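Local coordinates for Ral guanine nucleotide dissociation stimulator-like 2 (Mus musculus, PDB 4JGW), which probably acts as a guanine nucleotide exchange factor and associates in vitro with GTP-bound Rap1A and H-Ras, as a putative effector of Ras and/or Rap, at residues A[201-206]-A[294-299]; A[212-217]-A[306-311]; A[216-221]-A[434-439]; A[387-392]-A[430-435]. All blocks are in the same frame, centred on the assembly; numbering follows the deposited sequence.

Overall arrangement
All four contacts lie within the CDC25-homology (Ras-GEF) part of the chain, and helix 203-219 runs through three of them. Its start meets helix 284-303 in interaction 1, its middle meets the head of helix 307-318 in interaction 2, and its last turn meets helix 416-436 in interaction 3. Interaction 4 sets the loop 387-392 on that same helix 416-436. Centres of interactions 1 and 2 are about 13 Å apart, those of 3 and 4 about 7 Å, and interaction 1 lies about 21 Å from either of the latter. Interaction 4 follows interactions 1 and 2 along the chain, while the segments of interaction 3 are separated by 212 residues. One helix thus ties together sequence-distant parts of the exchange domain.

Interaction 1: residues A[201-206]-A[294-299]; sequences FLADHL and WIRVAE
Ala-203 and Val-297 bring together two helices of the mainly helical CDC25-homology domain, the first turn of helix 203-219 and the middle of helix 284-303. The small alanine allows a close approach, with CA of Ala-203 only 4.9 Å from CA of Val-297. On the tight, buried side, one methyl does most of the work: Val-297 CG2 lies 3.9 Å from Ala-203 CB and 3.8 Å from Leu-206 CD1, so it is shared by residues one helical turn apart. The side chains of Leu-206 and Val-297 cross at about a right angle, and Ile-447 and Trp-450 of helix 445-453 also pack on Leu-206. The other flank is the exposed edge, where Arg-296 makes a single close contact and little of its surface is covered. The bends at chi2 and chi3 lead its chain on to the guanidinium, but the touching atom is a methylene near its root: with chi1 at 176°, Arg-296 CG stands 3.5 Å from Ala-203 CB.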
loop_
_atom_site.group_PDB
_atom_site.type_symbol
_atom_site.label_atom_id
_atom_site.label_comp_id
_atom_site.label_asym_id
_atom_site.label_seq_id
_atom_site.Cartn_x
_atom_site.Cartn_y
_atom_site.Cartn_z
ATOM N N PHE A 201 -4.308 27.117 -16.056
ATOM C CA PHE A 201 -5.428 26.320 -15.556
ATOM C C PHE A 201 -5.840 26.761 -14.157
ATOM O O PHE A 201 -5.039 27.326 -13.418
ATOM C CB PHE A 201 -5.072 24.832 -15.545
ATOM C CG PHE A 201 -4.521 24.324 -16.848
ATOM C CD1 PHE A 201 -3.162 24.058 -16.983
ATOM C CD2 PHE A 201 -5.360 24.107 -17.939
ATOM C CE1 PHE A 201 -2.643 23.586 -18.183
ATOM C CE2 PHE A 201 -4.854 23.632 -19.145
ATOM C CZ PHE A 201 -3.491 23.373 -19.270
ATOM N N LEU A 202 -7.094 26.502 -13.799
ATOM C CA LEU A 202 -7.580 26.790 -12.454
ATOM C C LEU A 202 -7.005 25.787 -11.454
ATOM O O LEU A 202 -6.826 24.610 -11.779
ATOM C CB LEU A 202 -9.115 26.799 -12.422
ATOM C CG LEU A 202 -9.802 28.015 -13.061
ATOM C CD1 LEU A 202 -11.248 27.706 -13.426
ATOM C CD2 LEU A 202 -9.728 29.245 -12.157
ATOM N N ALA A 203 -6.710 26.264 -10.246
ATOM C CA ALA A 203 -5.997 25.475 -9.237
ATOM C C ALA A 203 -6.767 24.243 -8.771
ATOM O O ALA A 203 -6.181 23.174 -8.600
ATOM C CB ALA A 203 -5.619 26.343 -8.052
ATOM N N ASP A 204 -8.073 24.399 -8.567
ATOM C CA ASP A 204 -8.932 23.279 -8.185
ATOM C C ASP A 204 -8.982 22.208 -9.275
ATOM O O ASP A 204 -8.998 21.016 -8.973
ATOM C CB ASP A 204 -10.343 23.756 -7.802
ATOM C CG ASP A 204 -10.990 24.620 -8.875
ATOM O OD1 ASP A 204 -10.341 25.577 -9.355
ATOM O OD2 ASP A 204 -12.160 24.349 -9.225
ATOM N N HIS A 205 -8.977 22.639 -10.537
ATOM C CA HIS A 205 -8.953 21.711 -11.671
ATOM C C HIS A 205 -7.642 20.933 -11.737
ATOM O O HIS A 205 -7.639 19.733 -12.013
ATOM C CB HIS A 205 -9.188 22.444 -12.997
ATOM C CG HIS A 205 -10.580 22.970 -13.168
ATOM N ND1 HIS A 205 -10.880 24.007 -14.026
ATOM C CD2 HIS A 205 -11.752 22.609 -12.592
ATOM C CE1 HIS A 205 -12.175 24.259 -13.974
ATOM N NE2 HIS A 205 -12.727 23.426 -13.111
ATOM N N LEU A 206 -6.535 21.628 -11.486
ATOM C CA LEU A 206 -5.216 21.004 -11.449
ATOM C C LEU A 206 -5.154 19.943 -10.353
ATOM O O LEU A 206 -4.707 18.825 -10.597
ATOM C CB LEU A 206 -4.121 22.057 -11.252
ATOM C CG LEU A 206 -3.858 23.005 -12.426
ATOM C CD1 LEU A 206 -3.288 24.337 -11.945
ATOM C CD2 LEU A 206 -2.953 22.367 -13.475
ATOM N N TRP A 294 1.183 27.200 -7.015
ATOM C CA TRP A 294 1.446 25.849 -6.523
ATOM C C TRP A 294 1.000 25.652 -5.078
ATOM O O TRP A 294 0.534 24.568 -4.716
ATOM C CB TRP A 294 2.923 25.484 -6.683
ATOM C CG TRP A 294 3.297 25.116 -8.088
ATOM C CD1 TRP A 294 4.102 25.822 -8.931
ATOM C CD2 TRP A 294 2.872 23.955 -8.815
ATOM N NE1 TRP A 294 4.208 25.176 -10.138
ATOM C CE2 TRP A 294 3.465 24.026 -10.095
ATOM C CE3 TRP A 294 2.045 22.864 -8.513
ATOM C CZ2 TRP A 294 3.265 23.044 -11.072
ATOM C CZ3 TRP A 294 1.845 21.888 -9.485
ATOM C CH2 TRP A 294 2.454 21.988 -10.750
ATOM N N ILE A 295 1.146 26.699 -4.263
ATOM C CA ILE A 295 0.643 26.700 -2.889
ATOM C C ILE A 295 -0.867 26.446 -2.886
ATOM O O ILE A 295 -1.365 25.627 -2.108
ATOM C CB ILE A 295 0.975 28.032 -2.150
ATOM C CG1 ILE A 295 2.464 28.090 -1.789
ATOM C CG2 ILE A 295 0.129 28.190 -0.887
ATOM C CD1 ILE A 295 2.970 29.478 -1.415
ATOM N N ARG A 296 -1.577 27.145 -3.769
ATOM C CA ARG A 296 -3.023 27.013 -3.895
ATOM C C ARG A 296 -3.423 25.641 -4.443
ATOM O O ARG A 296 -4.432 25.074 -4.023
ATOM C CB ARG A 296 -3.588 28.145 -4.764
ATOM C CG ARG A 296 -5.088 28.070 -5.043
ATOM C CD ARG A 296 -5.942 28.151 -3.779
ATOM N NE ARG A 296 -5.785 29.421 -3.075
ATOM C CZ ARG A 296 -6.391 30.555 -3.418
ATOM N NH1 ARG A 296 -7.200 30.595 -4.471
ATOM N NH2 ARG A 296 -6.182 31.653 -2.709
ATOM N N VAL A 297 -2.631 25.116 -5.376
ATOM C CA VAL A 297 -2.841 23.766 -5.904
ATOM C C VAL A 297 -2.690 22.726 -4.789
ATOM O O VAL A 297 -3.485 21.786 -4.698
ATOM C CB VAL A 297 -1.887 23.451 -7.085
ATOM C CG1 VAL A 297 -1.911 21.962 -7.437
ATOM C CG2 VAL A 297 -2.258 24.283 -8.302
ATOM N N ALA A 298 -1.677 22.912 -3.945
ATOM C CA ALA A 298 -1.457 22.050 -2.786
ATOM C C ALA A 298 -2.629 22.136 -1.818
ATOM O O ALA A 298 -3.053 21.125 -1.263
ATOM C CB ALA A 298 -0.159 22.417 -2.083
ATOM N N GLU A 299 -3.153 23.345 -1.633
ATOM C CA GLU A 299 -4.317 23.569 -0.779
ATOM C C GLU A 299 -5.575 22.882 -1.328
ATOM O O GLU A 299 -6.348 22.294 -0.566
ATOM C CB GLU A 299 -4.538 25.072 -0.557
ATOM C CG GLU A 299 -5.757 25.452 0.288
ATOM C CD GLU A 299 -5.656 25.044 1.756
ATOM O OE1 GLU A 299 -4.655 24.415 2.170
ATOM O OE2 GLU A 299 -6.603 25.350 2.509
#

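Interaction 2: residues A[212-217]-A[306-311]; sequences LLDAEL and NFSSVY
Asp-214 reaches from helix 203-219 to Asn-306 and Ser-309 at the N-cap and first turn of helix 307-318, a buried polar junction between two helices of the CDC25-homology domain. The planes of the Asp-214 carboxylate and the Asn-306 amide are turned 72° from each other, and the two side chains cross at about a right angle. A single oxygen takes both direct bonds. Ser-309 OG donates to the syn lone pair of Asp-214 OD2 over 2.6 Å, while Asn-306 ND2 gives a nearly straight bond of 2.9 Å (168°) to the anti lone pair of the same oxygen, which lies almost in the amide plane. With both of its lone pairs engaged, OD2 resists rotation of the carboxylate. The other end of the amide caps the helix: Asn-306 OD1 accepts from Ser-309 N over 3.3 Å, the donor standing well above the carbonyl plane. Asn-306 CG lies anti to its own backbone N, an orientation from which the amide serves its helix with one atom and Asp-214 with another. Its ND2 is also bonded to Thr-211 OG1, which further fixes the amide. The nearby helix start would probably help to stabilise a negative charge on Asp-214. The second carboxylate oxygen is served by water 1, which donates to Asp-214 OD1 over 3.0 Å and is also hydrogen-bonded to Ser-308 OG.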
loop_
_atom_site.group_PDB
_atom_site.type_symbol
_atom_site.label_atom_id
_atom_site.label_comp_id
_atom_site.label_asym_id
_atom_site.label_seq_id
_atom_site.Cartn_x
_atom_site.Cartn_y
_atom_site.Cartn_z
ATOM N N LEU A 212 -6.818 12.464 -9.821
ATOM C CA LEU A 212 -7.246 11.400 -10.733
ATOM C C LEU A 212 -6.102 10.438 -11.053
ATOM O O LEU A 212 -6.286 9.222 -11.036
ATOM C CB LEU A 212 -7.818 11.988 -12.027
ATOM C CG LEU A 212 -8.576 11.047 -12.969
ATOM C CD1 LEU A 212 -9.968 10.721 -12.432
ATOM C CD2 LEU A 212 -8.677 11.657 -14.356
ATOM N N LEU A 213 -4.926 10.992 -11.339
ATOM C CA LEU A 213 -3.740 10.190 -11.629
ATOM C C LEU A 213 -3.236 9.454 -10.384
ATOM O O LEU A 213 -2.902 8.269 -10.455
ATOM C CB LEU A 213 -2.628 11.058 -12.229
ATOM C CG LEU A 213 -2.847 11.673 -13.617
ATOM C CD1 LEU A 213 -1.883 12.827 -13.843
ATOM C CD2 LEU A 213 -2.714 10.636 -14.731
ATOM N N ASP A 214 -3.194 10.160 -9.254
ATOM C CA ASP A 214 -2.768 9.579 -7.980
ATOM C C ASP A 214 -3.710 8.477 -7.497
ATOM O O ASP A 214 -3.252 7.444 -6.998
ATOM C CB ASP A 214 -2.650 10.657 -6.896
ATOM C CG ASP A 214 -1.486 11.602 -7.126
ATOM O OD1 ASP A 214 -0.458 11.183 -7.702
ATOM O OD2 ASP A 214 -1.603 12.776 -6.719
ATOM N N ALA A 215 -5.015 8.705 -7.649
ATOM C CA ALA A 215 -6.039 7.768 -7.176
ATOM C C ALA A 215 -5.975 6.420 -7.883
ATOM O O ALA A 215 -5.976 5.379 -7.223
ATOM C CB ALA A 215 -7.440 8.374 -7.302
ATOM N N GLU A 216 -5.908 6.436 -9.215
ATOM C CA GLU A 216 -5.888 5.189 -9.984
ATOM C C GLU A 216 -4.622 4.368 -9.736
ATOM O O GLU A 216 -4.672 3.137 -9.747
ATOM C CB GLU A 216 -6.155 5.416 -11.484
ATOM C CG GLU A 216 -5.084 6.178 -12.256
ATOM C CD GLU A 216 -5.351 6.230 -13.762
ATOM O OE1 GLU A 216 -6.317 5.586 -14.236
ATOM O OE2 GLU A 216 -4.588 6.920 -14.475
ATOM N N LEU A 217 -3.504 5.053 -9.495
ATOM C CA LEU A 217 -2.264 4.389 -9.091
ATOM C C LEU A 217 -2.388 3.779 -7.695
ATOM O O LEU A 217 -1.915 2.667 -7.454
ATOM C CB LEU A 217 -1.075 5.354 -9.144
ATOM C CG LEU A 217 -0.553 5.740 -10.531
ATOM C CD1 LEU A 217 0.366 6.933 -10.422
ATOM C CD2 LEU A 217 0.156 4.579 -11.224
ATOM N N ASN A 306 -6.119 14.534 -1.064
ATOM C CA ASN A 306 -5.006 13.930 -1.784
ATOM C C ASN A 306 -3.700 14.351 -1.119
ATOM O O ASN A 306 -3.038 15.297 -1.554
ATOM C CB ASN A 306 -5.036 14.319 -3.269
ATOM C CG ASN A 306 -3.885 13.710 -4.070
ATOM O OD1 ASN A 306 -3.119 12.880 -3.573
ATOM N ND2 ASN A 306 -3.766 14.123 -5.326
ATOM N N PHE A 307 -3.347 13.643 -0.050
ATOM C CA PHE A 307 -2.164 13.976 0.741
ATOM C C PHE A 307 -0.863 13.577 0.048
ATOM O O PHE A 307 0.211 14.043 0.428
ATOM C CB PHE A 307 -2.263 13.372 2.147
ATOM C CG PHE A 307 -3.443 13.874 2.934
ATOM C CD1 PHE A 307 -4.610 13.118 3.021
ATOM C CD2 PHE A 307 -3.395 15.108 3.575
ATOM C CE1 PHE A 307 -5.712 13.583 3.743
ATOM C CE2 PHE A 307 -4.491 15.581 4.300
ATOM C CZ PHE A 307 -5.652 14.815 4.382
ATOM N N SER A 308 -0.968 12.724 -0.970
ATOM C CA SER A 308 0.178 12.363 -1.797
ATOM C C SER A 308 0.710 13.574 -2.573
ATOM O O SER A 308 1.909 13.866 -2.530
ATOM C CB SER A 308 -0.181 11.229 -2.758
ATOM O OG SER A 308 0.951 10.831 -3.510
ATOM N N SER A 309 -0.180 14.277 -3.271
ATOM C CA SER A 309 0.223 15.462 -4.034
ATOM C C SER A 309 0.433 16.699 -3.159
ATOM O O SER A 309 1.219 17.579 -3.516
ATOM C CB SER A 309 -0.739 15.747 -5.184
ATOM O OG SER A 309 -0.358 15.006 -6.331
ATOM N N VAL A 310 -0.256 16.762 -2.018
ATOM C CA VAL A 310 0.026 17.795 -1.013
ATOM C C VAL A 310 1.497 17.729 -0.619
ATOM O O VAL A 310 2.191 18.746 -0.632
ATOM C CB VAL A 310 -0.867 17.669 0.251
ATOM C CG1 VAL A 310 -0.344 18.552 1.384
ATOM C CG2 VAL A 310 -2.288 18.051 -0.070
ATOM N N TYR A 311 1.966 16.525 -0.294
ATOM C CA TYR A 311 3.356 16.328 0.096
ATOM C C TYR A 311 4.320 16.520 -1.066
ATOM O O TYR A 311 5.418 17.034 -0.875
ATOM C CB TYR A 311 3.576 14.960 0.748
ATOM C CG TYR A 311 4.941 14.833 1.393
ATOM C CD1 TYR A 311 5.262 15.558 2.541
ATOM C CD2 TYR A 311 5.916 14.006 0.850
ATOM C CE1 TYR A 311 6.518 15.450 3.135
ATOM C CE2 TYR A 311 7.176 13.890 1.436
ATOM C CZ TYR A 311 7.467 14.614 2.576
ATOM O OH TYR A 311 8.709 14.503 3.157
HETATM O O HOH W 1 1.660 12.328 -5.953
#

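Interaction 3: residues A[216-221]-A[434-439]; sequences ELFLNL and KECRGY
A sulfur-aromatic contact between Cys-436 and Phe-218 joins the last turn of helix 203-219 to the C-terminal part of helix 416-436, where a type I turn runs from Cys-436 to Tyr-439. The thiol lies at the rim of the ring: SG of Cys-436 is 5.2 Å from the centroid of the Phe-218 ring and 90° off its normal, with Cys-436 SG 3.8 Å from Phe-218 CD2. Cys-436 CB reaches the same edge in the ring plane, so the cysteine meets the phenylalanine with two atoms and covers neither face. SG has a second neighbour in Leu-219, whose CG is 4.0 Å away. Farther out, the leucine turns to Arg-437. Leu-219 CD2 packs 3.7 Å from Arg-437 CG and also lies over one face of the guanidinium, offset toward its rim. The arginine chain is extended from CG to NE, which carries its guanidinium alongside the leucine on an exposed border. Inward, Phe-218 is packed against Leu-429 and Leu-432 of helix 416-436 and against Pro-389 of the loop before helix 392-404, while Cys-436 also touches Ala-215, one turn earlier on helix 203-219.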
loop_
_atom_site.group_PDB
_atom_site.type_symbol
_atom_site.label_atom_id
_atom_site.label_comp_id
_atom_site.label_asym_id
_atom_site.label_seq_id
_atom_site.Cartn_x
_atom_site.Cartn_y
_atom_site.Cartn_z
ATOM N N GLU A 216 -5.908 6.436 -9.215
ATOM C CA GLU A 216 -5.888 5.189 -9.984
ATOM C C GLU A 216 -4.622 4.368 -9.736
ATOM O O GLU A 216 -4.672 3.137 -9.747
ATOM C CB GLU A 216 -6.155 5.416 -11.484
ATOM C CG GLU A 216 -5.084 6.178 -12.256
ATOM C CD GLU A 216 -5.351 6.230 -13.762
ATOM O OE1 GLU A 216 -6.317 5.586 -14.236
ATOM O OE2 GLU A 216 -4.588 6.920 -14.475
ATOM N N LEU A 217 -3.504 5.053 -9.495
ATOM C CA LEU A 217 -2.264 4.389 -9.091
ATOM C C LEU A 217 -2.388 3.779 -7.695
ATOM O O LEU A 217 -1.915 2.667 -7.454
ATOM C CB LEU A 217 -1.075 5.354 -9.144
ATOM C CG LEU A 217 -0.553 5.740 -10.531
ATOM C CD1 LEU A 217 0.366 6.933 -10.422
ATOM C CD2 LEU A 217 0.156 4.579 -11.224
ATOM N N PHE A 218 -3.028 4.507 -6.784
ATOM C CA PHE A 218 -3.238 4.013 -5.428
ATOM C C PHE A 218 -4.210 2.831 -5.404
ATOM O O PHE A 218 -4.072 1.929 -4.576
ATOM C CB PHE A 218 -3.705 5.134 -4.491
ATOM C CG PHE A 218 -4.002 4.669 -3.088
ATOM C CD1 PHE A 218 -3.012 4.071 -2.310
ATOM C CD2 PHE A 218 -5.274 4.824 -2.549
ATOM C CE1 PHE A 218 -3.288 3.634 -1.020
ATOM C CE2 PHE A 218 -5.557 4.394 -1.257
ATOM C CZ PHE A 218 -4.563 3.795 -0.493
ATOM N N LEU A 219 -5.178 2.839 -6.319
ATOM C CA LEU A 219 -6.116 1.722 -6.464
ATOM C C LEU A 219 -5.464 0.493 -7.088
ATOM O O LEU A 219 -5.855 -0.639 -6.789
ATOM C CB LEU A 219 -7.347 2.132 -7.280
ATOM C CG LEU A 219 -8.380 3.020 -6.586
ATOM C CD1 LEU A 219 -9.537 3.344 -7.530
ATOM C CD2 LEU A 219 -8.893 2.355 -5.319
ATOM N N ASN A 220 -4.478 0.722 -7.954
ATOM C CA ASN A 220 -3.723 -0.362 -8.585
ATOM C C ASN A 220 -2.570 -0.873 -7.713
ATOM O O ASN A 220 -1.855 -1.802 -8.096
ATOM C CB ASN A 220 -3.201 0.075 -9.960
ATOM C CG ASN A 220 -4.306 0.201 -11.000
ATOM O OD1 ASN A 220 -5.163 -0.673 -11.128
ATOM N ND2 ASN A 220 -4.280 1.291 -11.761
ATOM N N LEU A 221 -2.395 -0.262 -6.543
ATOM C CA LEU A 221 -1.338 -0.652 -5.614
ATOM C C LEU A 221 -1.597 -2.031 -5.013
ATOM O O LEU A 221 -2.674 -2.299 -4.478
ATOM C CB LEU A 221 -1.179 0.387 -4.498
ATOM C CG LEU A 221 -0.092 0.144 -3.442
ATOM C CD1 LEU A 221 1.296 0.464 -3.990
ATOM C CD2 LEU A 221 -0.362 0.962 -2.198
ATOM N N LYS A 434 -10.611 1.479 -0.483
ATOM C CA LYS A 434 -12.063 1.479 -0.687
ATOM C C LYS A 434 -12.661 2.884 -0.532
ATOM O O LYS A 434 -13.655 3.213 -1.180
ATOM C CB LYS A 434 -12.770 0.436 0.203
ATOM C CG LYS A 434 -13.670 0.983 1.315
ATOM C CD LYS A 434 -12.910 1.166 2.614
ATOM C CE LYS A 434 -13.597 2.167 3.523
ATOM N NZ LYS A 434 -12.689 2.609 4.618
ATOM N N GLU A 435 -12.042 3.707 0.315
ATOM C CA GLU A 435 -12.449 5.099 0.471
ATOM C C GLU A 435 -12.043 5.918 -0.758
ATOM O O GLU A 435 -12.765 6.830 -1.165
ATOM C CB GLU A 435 -11.856 5.703 1.743
ATOM C CG GLU A 435 -12.650 6.890 2.286
ATOM C CD GLU A 435 -11.930 7.640 3.395
ATOM O OE1 GLU A 435 -11.209 7.001 4.194
ATOM O OE2 GLU A 435 -12.094 8.877 3.472
ATOM N N CYS A 436 -10.895 5.573 -1.343
ATOM C CA CYS A 436 -10.405 6.189 -2.579
ATOM C C CYS A 436 -11.359 5.969 -3.759
ATOM O O CYS A 436 -11.461 6.819 -4.647
ATOM C CB CYS A 436 -9.013 5.656 -2.925
ATOM S SG CYS A 436 -8.251 6.408 -4.383
ATOM N N ARG A 437 -12.051 4.830 -3.753
ATOM C CA ARG A 437 -13.053 4.501 -4.774
ATOM C C ARG A 437 -14.213 5.502 -4.799
ATOM O O ARG A 437 -14.903 5.637 -5.812
ATOM C CB ARG A 437 -13.584 3.075 -4.576
ATOM C CG ARG A 437 -12.533 1.994 -4.790
ATOM C CD ARG A 437 -13.113 0.590 -4.756
ATOM N NE ARG A 437 -12.084 -0.410 -5.045
ATOM C CZ ARG A 437 -11.420 -1.107 -4.125
ATOM N NH1 ARG A 437 -11.675 -0.939 -2.833
ATOM N NH2 ARG A 437 -10.501 -1.985 -4.497
ATOM N N GLY A 438 -14.402 6.208 -3.683
ATOM C CA GLY A 438 -15.439 7.233 -3.545
ATOM C C GLY A 438 -15.290 8.467 -4.425
ATOM O O GLY A 438 -16.258 9.208 -4.613
ATOM N N TYR A 439 -14.088 8.695 -4.959
ATOM C CA TYR A 439 -13.846 9.809 -5.887
ATOM C C TYR A 439 -14.731 9.730 -7.128
ATOM O O TYR A 439 -14.986 8.643 -7.656
ATOM C CB TYR A 439 -12.381 9.859 -6.338
ATOM C CG TYR A 439 -11.413 10.506 -5.368
ATOM C CD1 TYR A 439 -10.284 9.817 -4.932
ATOM C CD2 TYR A 439 -11.611 11.809 -4.903
ATOM C CE1 TYR A 439 -9.380 10.398 -4.054
ATOM C CE2 TYR A 439 -10.710 12.401 -4.017
ATOM C CZ TYR A 439 -9.597 11.685 -3.596
ATOM O OH TYR A 439 -8.693 12.247 -2.725
#

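Interaction 4: residues A[387-392]-A[430-435]; sequences VVPYLG and LRLQKE
Beside the packing of Val-387 on Glu-435, the carbonyl of Arg-431 is gripped twice within helix 416-436: Lys-434 NZ folds back to donate to Arg-431 O over 2.8 Å, tilted 28° from the carbonyl plane, and Glu-435 N adds a weak bond to the same oxygen. No hydrogen bond joins the loop 387-392 to the helix segment 430-435; the contact is van der Waals packing. Val-387 CG1 sits between the backbone N and the carbonyl carbon (chi1 70°) and presses into the helix, 3.6 Å from Leu-432 O and 3.9 Å from Leu-432 CD2. It also lies against the extended Glu-435 side chain, 3.8 Å from Glu-435 CD, and the two side chains cross at a slant. The other leucine branch meets the proline ring: Leu-432 CD1 and Pro-389 CG are 4.0 Å apart as the side chains run antiparallel alongside one another. The loop is therefore held by close packing, with the Glu-435 side chain, carboxylate included, lying on Val-387 while OE2 forms a salt bridge with Arg-305.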
loop_
_atom_site.group_PDB
_atom_site.type_symbol
_atom_site.label_atom_id
_atom_site.label_comp_id
_atom_site.label_asym_id
_atom_site.label_seq_id
_atom_site.Cartn_x
_atom_site.Cartn_y
_atom_site.Cartn_z
ATOM N N VAL A 387 -9.984 9.695 -0.930
ATOM C CA VAL A 387 -8.717 9.947 -0.232
ATOM C C VAL A 387 -7.539 9.324 -0.992
ATOM O O VAL A 387 -7.681 8.271 -1.614
ATOM C CB VAL A 387 -8.755 9.450 1.253
ATOM C CG1 VAL A 387 -8.774 7.921 1.335
ATOM C CG2 VAL A 387 -7.593 10.027 2.060
ATOM N N VAL A 388 -6.393 10.000 -0.963
ATOM C CA VAL A 388 -5.136 9.436 -1.460
ATOM C C VAL A 388 -4.033 9.745 -0.448
ATOM O O VAL A 388 -3.636 10.902 -0.296
ATOM C CB VAL A 388 -4.719 9.988 -2.855
ATOM C CG1 VAL A 388 -3.450 9.294 -3.343
ATOM C CG2 VAL A 388 -5.829 9.822 -3.878
ATOM N N PRO A 389 -3.540 8.713 0.258
ATOM C CA PRO A 389 -2.479 8.944 1.229
ATOM C C PRO A 389 -1.117 9.109 0.561
ATOM O O PRO A 389 -0.911 8.638 -0.563
ATOM C CB PRO A 389 -2.494 7.665 2.066
ATOM C CG PRO A 389 -2.971 6.623 1.140
ATOM C CD PRO A 389 -3.935 7.294 0.202
ATOM N N TYR A 390 -0.208 9.790 1.251
ATOM C CA TYR A 390 1.199 9.773 0.880
ATOM C C TYR A 390 1.753 8.414 1.294
ATOM O O TYR A 390 1.793 8.082 2.480
ATOM C CB TYR A 390 1.963 10.923 1.552
ATOM C CG TYR A 390 3.472 10.822 1.431
ATOM C CD1 TYR A 390 4.089 10.704 0.184
ATOM C CD2 TYR A 390 4.283 10.846 2.566
ATOM C CE1 TYR A 390 5.473 10.603 0.072
ATOM C CE2 TYR A 390 5.668 10.752 2.463
ATOM C CZ TYR A 390 6.254 10.631 1.213
ATOM O OH TYR A 390 7.623 10.542 1.100
ATOM N N LEU A 391 2.155 7.629 0.299
ATOM C CA LEU A 391 2.566 6.243 0.510
ATOM C C LEU A 391 3.870 6.113 1.303
ATOM O O LEU A 391 4.066 5.132 2.024
ATOM C CB LEU A 391 2.668 5.508 -0.832
ATOM C CG LEU A 391 2.854 3.986 -0.835
ATOM C CD1 LEU A 391 1.755 3.271 -0.048
ATOM C CD2 LEU A 391 2.911 3.470 -2.261
ATOM N N GLY A 392 4.742 7.111 1.174
ATOM C CA GLY A 392 6.057 7.112 1.825
ATOM C C GLY A 392 6.045 6.829 3.316
ATOM O O GLY A 392 6.963 6.196 3.837
ATOM N N LEU A 430 -5.726 -1.119 2.655
ATOM C CA LEU A 430 -6.938 -1.676 2.043
ATOM C C LEU A 430 -8.180 -0.824 2.313
ATOM O O LEU A 430 -8.997 -0.619 1.418
ATOM C CB LEU A 430 -7.189 -3.111 2.515
ATOM C CG LEU A 430 -6.321 -4.245 1.968
ATOM C CD1 LEU A 430 -6.515 -5.497 2.807
ATOM C CD2 LEU A 430 -6.635 -4.530 0.500
ATOM N N ARG A 431 -8.312 -0.330 3.543
ATOM C CA ARG A 431 -9.447 0.520 3.904
ATOM C C ARG A 431 -9.341 1.914 3.274
ATOM O O ARG A 431 -10.353 2.568 3.036
ATOM C CB ARG A 431 -9.613 0.612 5.429
ATOM C CG ARG A 431 -8.949 1.816 6.068
ATOM C CD ARG A 431 -9.301 1.959 7.540
ATOM N NE ARG A 431 -9.267 3.359 7.963
ATOM C CZ ARG A 431 -8.165 4.031 8.298
ATOM N NH1 ARG A 431 -6.972 3.445 8.266
ATOM N NH2 ARG A 431 -8.261 5.301 8.665
ATOM N N LEU A 432 -8.116 2.366 3.013
ATOM C CA LEU A 432 -7.912 3.640 2.331
ATOM C C LEU A 432 -8.191 3.503 0.836
ATOM O O LEU A 432 -8.586 4.469 0.182
ATOM C CB LEU A 432 -6.503 4.191 2.585
ATOM C CG LEU A 432 -6.234 4.756 3.987
ATOM C CD1 LEU A 432 -4.744 4.890 4.228
ATOM C CD2 LEU A 432 -6.943 6.091 4.219
ATOM N N GLN A 433 -7.994 2.295 0.310
ATOM C CA GLN A 433 -8.296 2.001 -1.087
ATOM C C GLN A 433 -9.796 2.032 -1.382
ATOM O O GLN A 433 -10.206 2.562 -2.413
ATOM C CB GLN A 433 -7.687 0.664 -1.518
ATOM C CG GLN A 433 -6.219 0.750 -1.913
ATOM C CD GLN A 433 -5.620 -0.598 -2.275
ATOM O OE1 GLN A 433 -5.884 -1.606 -1.619
ATOM N NE2 GLN A 433 -4.799 -0.620 -3.318
ATOM N N LYS A 434 -10.611 1.479 -0.483
ATOM C CA LYS A 434 -12.063 1.479 -0.687
ATOM C C LYS A 434 -12.661 2.884 -0.532
ATOM O O LYS A 434 -13.655 3.213 -1.180
ATOM C CB LYS A 434 -12.770 0.436 0.203
ATOM C CG LYS A 434 -13.670 0.983 1.315
ATOM C CD LYS A 434 -12.910 1.166 2.614
ATOM C CE LYS A 434 -13.597 2.167 3.523
ATOM N NZ LYS A 434 -12.689 2.609 4.618
ATOM N N GLU A 435 -12.042 3.707 0.315
ATOM C CA GLU A 435 -12.449 5.099 0.471
ATOM C C GLU A 435 -12.043 5.918 -0.758
ATOM O O GLU A 435 -12.765 6.830 -1.165
ATOM C CB GLU A 435 -11.856 5.703 1.743
ATOM C CG GLU A 435 -12.650 6.890 2.286
ATOM C CD GLU A 435 -11.930 7.640 3.395
ATOM O OE1 GLU A 435 -11.209 7.001 4.194
ATOM O OE2 GLU A 435 -12.094 8.877 3.472
#